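ORF10 (Moritella marina, PDB 6RIW) forms, in this piece of the protein, the ketosynthase-chain length factor didomain of a polyunsaturated fatty acid synthase, which probably catalyses chain-extending condensation. Local coordinates at residues N168-G173 and I702-H707; S805-E810 and I834-N839; A867-G870 and S876-H879. All blocks are in the same frame, centred on the assembly; numbering follows the deposited sequence.

Contact 1. Residues N168-G173 and I702-H707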
ATOM      1  N   ASN A 168       6.044   6.785 -12.126  1.00 12.74           N
ATOM      2  CA  ASN A 168       6.813   5.942 -11.227  1.00 11.20           C
ATOM      3  C   ASN A 168       6.727   6.376  -9.760  1.00 11.97           C
ATOM      4  O   ASN A 168       7.124   5.610  -8.880  1.00 11.50           O
ATOM      5  CB  ASN A 168       8.267   5.916 -11.692  1.00 11.94           C
ATOM      6  CG  ASN A 168       8.445   5.058 -12.938  1.00 15.82           C
ATOM      7  OD1 ASN A 168       8.176   3.858 -12.904  1.00 15.18           O
ATOM      8  ND2 ASN A 168       8.853   5.675 -14.049  1.00 12.51           N
ATOM      9  N   ALA A 169       6.194   7.548  -9.463  1.00 11.18           N
ATOM     10  CA  ALA A 169       6.002   7.895  -8.057  1.00 11.59           C
ATOM     11  C   ALA A 169       4.651   7.435  -7.505  1.00 12.76           C
ATOM     12  O   ALA A 169       4.411   7.561  -6.291  1.00 13.24           O
ATOM     13  CB  ALA A 169       6.134   9.411  -7.872  1.00 11.57           C
ATOM     14  N   LEU A 170       3.765   6.924  -8.362  1.00 11.99           N
ATOM     15  CA  LEU A 170       2.447   6.449  -7.937  1.00 13.18           C
ATOM     16  C   LEU A 170       2.588   4.979  -7.551  1.00 15.60           C
ATOM     17  O   LEU A 170       2.183   4.054  -8.263  1.00 14.45           O
ATOM     18  CB  LEU A 170       1.406   6.656  -9.039  1.00 11.13           C
ATOM     19  CG  LEU A 170       1.297   8.091  -9.617  1.00 13.65           C
ATOM     20  CD1 LEU A 170       0.316   8.132 -10.764  1.00 13.22           C
ATOM     21  CD2 LEU A 170       0.870   9.069  -8.524  1.00 16.68           C
ATOM     22  N   VAL A 171       3.222   4.774  -6.401  1.00 12.25           N
ATOM     23  CA  VAL A 171       3.756   3.448  -6.101  1.00 12.23           C
ATOM     24  C   VAL A 171       2.663   2.503  -5.602  1.00 15.96           C
ATOM     25  O   VAL A 171       2.585   1.343  -6.027  1.00 13.04           O
ATOM     26  CB  VAL A 171       4.915   3.583  -5.093  1.00 15.74           C
ATOM     27  CG1 VAL A 171       5.220   2.240  -4.452  1.00 17.25           C
ATOM     28  CG2 VAL A 171       6.176   4.141  -5.800  1.00 16.16           C
ATOM     29  N   ALA A 172       1.800   2.967  -4.698  1.00 12.87           N
ATOM     30  CA  ALA A 172       0.915   2.037  -3.991  1.00 15.33           C
ATOM     31  C   ALA A 172      -0.250   1.544  -4.864  1.00 15.96           C
ATOM     32  O   ALA A 172      -0.435   0.332  -5.042  1.00 17.33           O
ATOM     33  CB  ALA A 172       0.398   2.684  -2.698  1.00 15.52           C
ATOM     34  N   GLY A 173      -1.041   2.461  -5.422  1.00 14.47           N
ATOM     35  CA  GLY A 173      -2.287   2.058  -6.052  1.00 14.86           C
ATOM     36  C   GLY A 173      -2.254   1.968  -7.570  1.00 16.28           C
ATOM     37  O   GLY A 173      -2.850   1.061  -8.158  1.00 14.51           O
ATOM     38  N   ILE A 702       4.076  18.221  -3.965  1.00 10.61           N
ATOM     39  CA  ILE A 702       3.931  19.359  -4.871  1.00 10.97           C
ATOM     40  C   ILE A 702       4.735  19.113  -6.153  1.00 12.41           C
ATOM     41  O   ILE A 702       4.242  19.324  -7.276  1.00 11.20           O
ATOM     42  CB  ILE A 702       4.339  20.676  -4.175  1.00 10.82           C
ATOM     43  CG1 ILE A 702       3.147  21.356  -3.492  1.00 13.31           C
ATOM     44  CG2 ILE A 702       4.781  21.709  -5.252  1.00 14.17           C
ATOM     45  CD1 ILE A 702       2.426  20.515  -2.466  1.00 11.44           C
ATOM     46  N   THR A 703       5.968  18.632  -5.999  1.00 10.15           N
ATOM     47  CA  THR A 703       6.809  18.236  -7.132  1.00 10.53           C
ATOM     48  C   THR A 703       6.111  17.225  -8.038  1.00 10.98           C
ATOM     49  O   THR A 703       6.071  17.388  -9.265  1.00 11.48           O
ATOM     50  CB  THR A 703       8.113  17.624  -6.599  1.00  9.66           C
ATOM     51  OG1 THR A 703       8.819  18.600  -5.837  1.00 12.02           O
ATOM     52  CG2 THR A 703       9.004  17.145  -7.747  1.00 12.18           C
ATOM     53  N   LEU A 704       5.562  16.167  -7.447  1.00 10.46           N
ATOM     54  CA  LEU A 704       4.892  15.132  -8.228  1.00 11.29           C
ATOM     55  C   LEU A 704       3.689  15.685  -8.988  1.00 11.34           C
ATOM     56  O   LEU A 704       3.528  15.435 -10.192  1.00 10.93           O
ATOM     57  CB  LEU A 704       4.460  13.988  -7.297  1.00 10.34           C
ATOM     58  CG  LEU A 704       3.577  12.917  -7.951  1.00 12.03           C
ATOM     59  CD1 LEU A 704       4.311  12.289  -9.155  1.00 11.57           C
ATOM     60  CD2 LEU A 704       3.170  11.847  -6.942  1.00 14.79           C
ATOM     61  N   ARG A 705       2.789  16.389  -8.288  1.00  8.97           N
ATOM     62  CA  ARG A 705       1.534  16.750  -8.932  1.00  9.15           C
ATOM     63  C   ARG A 705       1.718  17.848  -9.952  1.00  9.45           C
ATOM     64  O   ARG A 705       0.936  17.913 -10.905  1.00 10.47           O
ATOM     65  CB  ARG A 705       0.490  17.160  -7.881  1.00  8.99           C
ATOM     66  CG  ARG A 705       0.293  16.069  -6.791  1.00 10.16           C
ATOM     67  CD  ARG A 705      -0.203  14.744  -7.375  1.00 12.79           C
ATOM     68  NE  ARG A 705      -0.288  13.710  -6.333  1.00 11.59           N
ATOM     69  CZ  ARG A 705      -0.806  12.495  -6.507  1.00 13.38           C
ATOM     70  NH1 ARG A 705      -1.323  12.129  -7.686  1.00 12.04           N
ATOM     71  NH2 ARG A 705      -0.809  11.637  -5.485  1.00 11.95           N
ATOM     72  N   GLN A 706       2.770  18.660  -9.819  1.00  9.42           N
ATOM     73  CA  GLN A 706       3.088  19.616 -10.883  1.00 10.67           C
ATOM     74  C   GLN A 706       3.320  18.937 -12.226  1.00 13.32           C
ATOM     75  O   GLN A 706       3.159  19.581 -13.270  1.00 12.53           O
ATOM     76  CB  GLN A 706       4.338  20.427 -10.521  1.00 11.88           C
ATOM     77  CG  GLN A 706       4.050  21.642  -9.659  1.00 15.27           C
ATOM     78  CD  GLN A 706       5.120  22.694  -9.840  1.00 21.53           C
ATOM     79  OE1 GLN A 706       4.808  23.846 -10.108  1.00 19.68           O
ATOM     80  NE2 GLN A 706       6.406  22.287  -9.743  1.00 21.27           N
ATOM     81  N   HIS A 707       3.750  17.668 -12.231  1.00 11.38           N
ATOM     82  CA  HIS A 707       3.924  16.943 -13.489  1.00 12.17           C
ATOM     83  C   HIS A 707       2.609  16.702 -14.219  1.00 13.81           C
ATOM     84  O   HIS A 707       2.639  16.456 -15.424  1.00 13.54           O
ATOM     85  CB  HIS A 707       4.616  15.581 -13.277  1.00 13.47           C
ATOM     86  CG  HIS A 707       5.991  15.681 -12.700  1.00 13.14           C
ATOM     87  ND1 HIS A 707       6.961  16.496 -13.237  1.00 14.03           N
ATOM     88  CD2 HIS A 707       6.559  15.080 -11.621  1.00 11.80           C
ATOM     89  CE1 HIS A 707       8.070  16.392 -12.522  1.00 13.05           C
ATOM     90  NE2 HIS A 707       7.851  15.549 -11.528  1.00 11.24           N
TER
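Ala169 and Leu704 meet across the boundary between the two thiolase-like folds of the didomain: residues 168-173 belong to the ketosynthase half, residues 702-707 to the chain length factor. The first segment is a short 3-10 turn and loop leading into helix 174-183; the second lies on helix 699-706. No hydrogen bond joins them, so the contact rests on aliphatic packing, with 144 Å² buried over both sides and all four touching residues inside the protein.

The tight part is centred on the methyl of Ala169, which points at the helix and is met by both branches of Leu704, with CB 3.6 Å from CD1 and 3.9 Å from CD2. Leu704 can present this forked end because its CG stands anti to the backbone N (chi1 172°), carrying both methyls out from the helix. Leu132 and Phe133 of helix 129-148 also pack on Ala169.

The looser part lies around Leu170, the centre of an inverse gamma turn. Its CB does not aim at the helix, and only the CD2 methyl reaches across, 3.9 Å from Leu704 CD2. The same methyl approaches the guanidinium of Arg705 obliquely. This looser side is not a solvent side, since Arg705 is itself buried, packed on Trp739 and Phe838. Its NE is hydrogen-bonded to Asn701 OD1, one helical turn back, which restrains the planar group. Leu704 CD2 sits 3.9 Å above one guanidinium face, toward the rim, while Leu170 CD2 reaches NH1 at 3.9 Å.

Contact 2. Residues S805-E810 and I834-N839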
ATOM      1  N   SER A 805     -10.956  18.889  -9.405  1.00 11.11           N
ATOM      2  CA  SER A 805      -9.557  18.793  -9.005  1.00 12.60           C
ATOM      3  C   SER A 805      -8.755  20.019  -9.408  1.00 11.76           C
ATOM      4  O   SER A 805      -7.749  20.336  -8.764  1.00 12.37           O
ATOM      5  CB  SER A 805      -8.922  17.562  -9.648  1.00 14.48           C
ATOM      6  OG  SER A 805      -8.957  17.687 -11.068  1.00 13.28           O
ATOM      7  N   GLY A 806      -9.141  20.686 -10.493  1.00 12.44           N
ATOM      8  CA  GLY A 806      -8.300  21.738 -11.024  1.00 12.51           C
ATOM      9  C   GLY A 806      -7.284  21.274 -12.052  1.00 14.58           C
ATOM     10  O   GLY A 806      -6.538  22.109 -12.582  1.00 14.78           O
ATOM     11  N   PHE A 807      -7.228  19.969 -12.344  1.00 12.92           N
ATOM     12  CA  PHE A 807      -6.547  19.484 -13.541  1.00 13.47           C
ATOM     13  C   PHE A 807      -7.516  19.593 -14.707  1.00 14.99           C
ATOM     14  O   PHE A 807      -8.650  19.133 -14.610  1.00 13.35           O
ATOM     15  CB  PHE A 807      -6.079  18.044 -13.333  1.00 13.32           C
ATOM     16  CG  PHE A 807      -5.107  17.910 -12.198  1.00 14.70           C
ATOM     17  CD1 PHE A 807      -3.760  18.193 -12.391  1.00 12.98           C
ATOM     18  CD2 PHE A 807      -5.536  17.557 -10.922  1.00 16.37           C
ATOM     19  CE1 PHE A 807      -2.849  18.088 -11.359  1.00 12.13           C
ATOM     20  CE2 PHE A 807      -4.623  17.451  -9.880  1.00 19.16           C
ATOM     21  CZ  PHE A 807      -3.268  17.729 -10.104  1.00 12.72           C
ATOM     22  N   SER A 808      -7.078  20.224 -15.805  1.00 14.82           N
ATOM     23  CA  SER A 808      -8.049  20.730 -16.776  1.00 15.73           C
ATOM     24  C   SER A 808      -8.866  19.618 -17.420  1.00 11.85           C
ATOM     25  O   SER A 808     -10.070  19.777 -17.610  1.00 14.57           O
ATOM     26  CB  SER A 808      -7.356  21.582 -17.851  1.00 18.44           C
ATOM     27  OG  SER A 808      -6.182  20.963 -18.292  1.00 26.75           O
ATOM     28  N   ALA A 809      -8.248  18.492 -17.770  1.00 12.70           N
ATOM     29  CA  ALA A 809      -9.020  17.448 -18.433  1.00 15.15           C
ATOM     30  C   ALA A 809     -10.112  16.888 -17.524  1.00 14.43           C
ATOM     31  O   ALA A 809     -11.190  16.505 -18.002  1.00 13.02           O
ATOM     32  CB  ALA A 809      -8.103  16.323 -18.917  1.00 15.18           C
ATOM     33  N   GLU A 810      -9.838  16.800 -16.214  1.00 11.73           N
ATOM     34  CA  GLU A 810     -10.856  16.320 -15.274  1.00 13.46           C
ATOM     35  C   GLU A 810     -11.969  17.343 -15.099  1.00 13.09           C
ATOM     36  O   GLU A 810     -13.166  17.003 -15.183  1.00 11.28           O
ATOM     37  CB  GLU A 810     -10.198  15.976 -13.927  1.00 14.16           C
ATOM     38  CG  GLU A 810      -9.271  14.751 -14.043  1.00 14.62           C
ATOM     39  CD  GLU A 810      -8.540  14.378 -12.735  1.00 21.27           C
ATOM     40  OE1 GLU A 810      -8.457  15.219 -11.799  1.00 18.64           O
ATOM     41  OE2 GLU A 810      -8.016  13.230 -12.675  1.00 20.68           O
ATOM     42  N   ILE A 834     -10.629  23.264   1.504  1.00 13.10           N
ATOM     43  CA  ILE A 834      -9.478  22.650   2.162  1.00 13.58           C
ATOM     44  C   ILE A 834      -8.489  22.081   1.142  1.00 11.36           C
ATOM     45  O   ILE A 834      -7.578  21.332   1.509  1.00 10.93           O
ATOM     46  CB  ILE A 834      -9.912  21.570   3.178  1.00 13.36           C
ATOM     47  CG1 ILE A 834     -10.971  20.615   2.612  1.00 15.93           C
ATOM     48  CG2 ILE A 834     -10.545  22.220   4.432  1.00 12.67           C
ATOM     49  CD1 ILE A 834     -10.429  19.471   1.822  1.00 11.17           C
ATOM     50  N   GLY A 835      -8.637  22.445  -0.136  1.00 10.66           N
ATOM     51  CA  GLY A 835      -7.651  22.043  -1.139  1.00 11.52           C
ATOM     52  C   GLY A 835      -7.772  20.569  -1.548  1.00 12.97           C
ATOM     53  O   GLY A 835      -8.681  19.850  -1.153  1.00  9.96           O
ATOM     54  N   HIS A 836      -6.838  20.135  -2.403  1.00 11.51           N
ATOM     55  CA  HIS A 836      -6.865  18.800  -3.001  1.00 11.08           C
ATOM     56  C   HIS A 836      -6.041  17.872  -2.119  1.00 11.15           C
ATOM     57  O   HIS A 836      -4.820  18.010  -2.053  1.00 11.12           O
ATOM     58  CB  HIS A 836      -6.283  18.843  -4.415  1.00 10.13           C
ATOM     59  CG  HIS A 836      -6.619  17.650  -5.254  1.00  9.82           C
ATOM     60  ND1 HIS A 836      -6.770  16.386  -4.724  1.00  9.11           N
ATOM     61  CD2 HIS A 836      -6.869  17.535  -6.582  1.00 12.27           C
ATOM     62  CE1 HIS A 836      -7.091  15.538  -5.689  1.00 12.15           C
ATOM     63  NE2 HIS A 836      -7.155  16.208  -6.830  1.00 12.47           N
ATOM     64  N   THR A 837      -6.691  16.918  -1.439  1.00 10.04           N
ATOM     65  CA  THR A 837      -5.969  16.033  -0.533  1.00 10.24           C
ATOM     66  C   THR A 837      -5.703  14.656  -1.149  1.00 11.72           C
ATOM     67  O   THR A 837      -5.436  13.695  -0.417  1.00 12.13           O
ATOM     68  CB  THR A 837      -6.708  15.923   0.812  1.00 12.31           C
ATOM     69  OG1 THR A 837      -8.022  15.358   0.618  1.00 12.87           O
ATOM     70  CG2 THR A 837      -6.873  17.328   1.443  1.00 10.11           C
ATOM     71  N   PHE A 838      -5.785  14.555  -2.481  1.00 11.48           N
ATOM     72  CA  PHE A 838      -5.333  13.412  -3.266  1.00 11.93           C
ATOM     73  C   PHE A 838      -5.811  12.064  -2.726  1.00 10.88           C
ATOM     74  O   PHE A 838      -6.989  11.722  -2.890  1.00 10.55           O
ATOM     75  CB  PHE A 838      -3.806  13.538  -3.435  1.00 10.29           C
ATOM     76  CG  PHE A 838      -3.479  14.655  -4.392  1.00 13.32           C
ATOM     77  CD1 PHE A 838      -3.724  14.467  -5.759  1.00 10.72           C
ATOM     78  CD2 PHE A 838      -3.135  15.922  -3.930  1.00  9.60           C
ATOM     79  CE1 PHE A 838      -3.521  15.526  -6.660  1.00 10.58           C
ATOM     80  CE2 PHE A 838      -2.945  17.001  -4.837  1.00 11.28           C
ATOM     81  CZ  PHE A 838      -3.142  16.792  -6.183  1.00 10.18           C
ATOM     82  N   ASN A 839      -4.945  11.269  -2.095  1.00 10.15           N
ATOM     83  CA  ASN A 839      -5.438   9.938  -1.699  1.00 13.04           C
ATOM     84  C   ASN A 839      -6.516   9.991  -0.619  1.00 12.10           C
ATOM     85  O   ASN A 839      -7.245   9.006  -0.436  1.00 13.81           O
ATOM     86  CB  ASN A 839      -4.269   9.065  -1.248  1.00 12.11           C
ATOM     87  CG  ASN A 839      -3.324   8.774  -2.394  1.00 16.68           C
ATOM     88  OD1 ASN A 839      -3.753   8.287  -3.423  1.00 19.19           O
ATOM     89  ND2 ASN A 839      -2.039   9.096  -2.231  1.00 18.24           N
TER
HETATM   90  O   HOH W   1      -7.354  14.632  -9.228  1.00 14.59           O
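Two loops of the chain length factor, matching in sequence the histidine-bearing active-site loops of ketosynthases, come together where Ser805 meets His836. Ser805 and Gly806 end a His-Ala-Ser-Gly sequence that resembles the family's His-Ala-Thr-Gly, and the chain then enters helix 808-821; residues 834-839 begin with Ile-Gly-His, as in the family's Asn-X-Gly-His motif. The correspondence is inferred from sequence and shows no catalytic role here.

Direct contact across the loops is carried by carbon and ring atoms. His836 CG stands anti to the backbone N (chi1 -163°), carrying the imidazole across to Ser805, whose CB approaches it obliquely, 3.6 Å from His836 NE2. Phe807 CE2 comes 3.9 Å from Phe838 CE1, each atom at the other ring's edge and near its plane, so these two phenyls meet edge to edge. Trp739 stacks on Phe807 and meets Phe838 edge-to-face, tying both phenyls to a third aromatic.

Polar atoms hold each loop in shape. Ser805 OG accepts from Phe807 N (3.1 Å, 159° at the hydrogen), closing an ST turn, and donates to the anti lone pair of Glu810 OE1 at 2.6 Å. A water donates to that same OE1 and is hydrogen-bonded to His836 NE2 in the imidazole plane, bridging the two segments. Phe838 N gives its hydrogen to His836 ND1 at 3.1 Å, tilted 18° from the ring plane. Replacing His836 by an alanine would probably cost Phe838 N its acceptor, leave the water tied to Glu810 alone of the two segments, and strip the imidazole from one Phe838 face. That face-to-face overlap is close: Phe838 CE1 lies 3.6 Å above the centre of the imidazole, and His836 ND1 lies 3.5 Å above the centre of the phenyl.

Contact 3. Residues A867-G870 and S876-H879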
ATOM      1  N   ALA A 867     -25.264  13.832  -5.002  1.00 13.35           N
ATOM      2  CA  ALA A 867     -24.352  13.016  -5.785  1.00 13.39           C
ATOM      3  C   ALA A 867     -22.921  13.503  -5.570  1.00 14.62           C
ATOM      4  O   ALA A 867     -22.676  14.713  -5.480  1.00 14.80           O
ATOM      5  CB  ALA A 867     -24.708  13.075  -7.271  1.00 11.74           C
ATOM      6  N   ILE A 868     -21.985  12.552  -5.489  1.00 13.31           N
ATOM      7  CA  ILE A 868     -20.551  12.834  -5.442  1.00 12.70           C
ATOM      8  C   ILE A 868     -19.901  12.167  -6.645  1.00 13.59           C
ATOM      9  O   ILE A 868     -20.164  10.991  -6.920  1.00 13.88           O
ATOM     10  CB  ILE A 868     -19.909  12.316  -4.140  1.00 14.63           C
ATOM     11  CG1 ILE A 868     -20.718  12.776  -2.917  1.00 11.99           C
ATOM     12  CG2 ILE A 868     -18.408  12.720  -4.070  1.00 13.76           C
ATOM     13  CD1 ILE A 868     -20.123  12.274  -1.558  1.00 12.51           C
ATOM     14  N   ASN A 869     -19.023  12.901  -7.334  1.00 12.78           N
ATOM     15  CA  ASN A 869     -18.277  12.371  -8.464  1.00 13.03           C
ATOM     16  C   ASN A 869     -16.791  12.312  -8.125  1.00 13.89           C
ATOM     17  O   ASN A 869     -16.279  13.145  -7.378  1.00 15.31           O
ATOM     18  CB  ASN A 869     -18.507  13.233  -9.716  1.00 16.45           C
ATOM     19  CG  ASN A 869     -18.163  12.501 -10.999  1.00 18.71           C
ATOM     20  OD1 ASN A 869     -18.657  11.400 -11.251  1.00 18.32           O
ATOM     21  ND2 ASN A 869     -17.289  13.099 -11.811  1.00 17.15           N
ATOM     22  N   GLY A 870     -16.109  11.295  -8.650  1.00 12.92           N
ATOM     23  CA  GLY A 870     -14.686  11.111  -8.425  1.00 15.08           C
ATOM     24  C   GLY A 870     -13.944  10.693  -9.680  1.00 15.38           C
ATOM     25  O   GLY A 870     -14.437   9.855 -10.447  1.00 14.86           O
ATOM     26  N   SER A 876     -10.601   5.603 -13.501  1.00 16.30           N
ATOM     27  CA  SER A 876     -11.994   5.190 -13.416  1.00 14.07           C
ATOM     28  C   SER A 876     -12.798   6.323 -12.800  1.00 17.75           C
ATOM     29  O   SER A 876     -12.268   7.198 -12.101  1.00 14.92           O
ATOM     30  CB  SER A 876     -12.162   3.881 -12.623  1.00 19.86           C
ATOM     31  OG  SER A 876     -11.775   4.061 -11.285  1.00 27.90           O
ATOM     32  N   CYS A 877     -14.073   6.347 -13.130  1.00 13.04           N
ATOM     33  CA  CYS A 877     -14.982   7.316 -12.557  1.00 12.23           C
ATOM     34  C   CYS A 877     -15.769   6.632 -11.447  1.00 15.16           C
ATOM     35  O   CYS A 877     -16.308   5.540 -11.650  1.00 15.40           O
ATOM     36  CB  CYS A 877     -15.928   7.871 -13.617  1.00 14.84           C
ATOM     37  SG  CYS A 877     -17.137   8.965 -12.855  1.00 21.60           S
ATOM     38  N   ALA A 878     -15.809   7.257 -10.281  1.00 12.48           N
ATOM     39  CA  ALA A 878     -16.651   6.831  -9.178  1.00 14.31           C
ATOM     40  C   ALA A 878     -17.817   7.803  -9.056  1.00 14.09           C
ATOM     41  O   ALA A 878     -17.654   9.012  -9.254  1.00 14.09           O
ATOM     42  CB  ALA A 878     -15.865   6.780  -7.855  1.00 17.01           C
ATOM     43  N   HIS A 879     -18.996   7.274  -8.752  1.00 11.28           N
ATOM     44  CA  HIS A 879     -20.156   8.121  -8.493  1.00 13.56           C
ATOM     45  C   HIS A 879     -20.917   7.576  -7.293  1.00 14.35           C
ATOM     46  O   HIS A 879     -21.193   6.371  -7.226  1.00 15.22           O
ATOM     47  CB  HIS A 879     -21.069   8.191  -9.725  1.00 12.91           C
ATOM     48  CG  HIS A 879     -21.809   9.491  -9.865  1.00 15.78           C
ATOM     49  ND1 HIS A 879     -21.231  10.638 -10.378  1.00 16.32           N
ATOM     50  CD2 HIS A 879     -23.095   9.813  -9.577  1.00 16.72           C
ATOM     51  CE1 HIS A 879     -22.129  11.611 -10.385  1.00 17.10           C
ATOM     52  NE2 HIS A 879     -23.271  11.135  -9.908  1.00 16.83           N
TER
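Gly870 and Ala878 exchange the two backbone hydrogen bonds of this contact, Gly870 N to Ala878 O at 2.8 Å and Ala878 N to Gly870 O at 2.9 Å, which identifies them as an antiparallel hydrogen-bonded pair. Asn869 and His879 next to them form a non-hydrogen-bonded pair. CA-H...O contacts supplement these bonds: His879 CA and Cys877 CA each lie 3.3 Å from an oxygen of the facing strand, Ile868 O and Gly870 O respectively. The segment axes run at 165°.

These strands are the arms of the beta hairpin 865-870/876-884, in the thiolase-like fold of the chain length factor, and helices pack on both sides of it. Helix 776-790 touches Asn869, Cys877 and His879; helices 841-854 and 668-682 touch Ile868 on the opposite face, the latter also Ala878.

One side-chain hydrogen bond crosses the strands. His879 ND1 donates to Asn869 OD1 at 2.8 Å, with 163° at the hydrogen; the oxygen lies in the imidazole plane, but the amide is turned 59° from the ring. With CG anti to the backbone N, the Asn869 side chain extends toward His879, and the turn of the amide brings OD1 to ND1. Beyond the hairpin, Asn869 ND2 bonds to Glu814 OE2 and His879 NE2 to Tyr822 OH, so both polar ends of each side chain have partners.

By van der Waals contact alone, Ala867 CB approaches the ring obliquely, 3.6 Å from His879 NE2.

The contacts follow one another along the chain, each closing before the next opens. Contact 1 spans 529 residues and joins the ketosynthase half to the chain length factor; contacts 2 and 3 are local to the latter. Contacts 1 and 2 have centres about 13 Å apart and touch: Arg705 CD packs on Phe838 CE1 at 3.5 Å, so helix 699-706 bears on both the domain boundary and loop 834-839. Contact 3 is about 13 Å from contact 2 and 21 Å from contact 1, centre to centre, touching neither. Helix 841-854, which follows the loop of contact 2, packs on Ile868 of contact 3, relating two contacts whose nearest atoms stay about 7 Å apart.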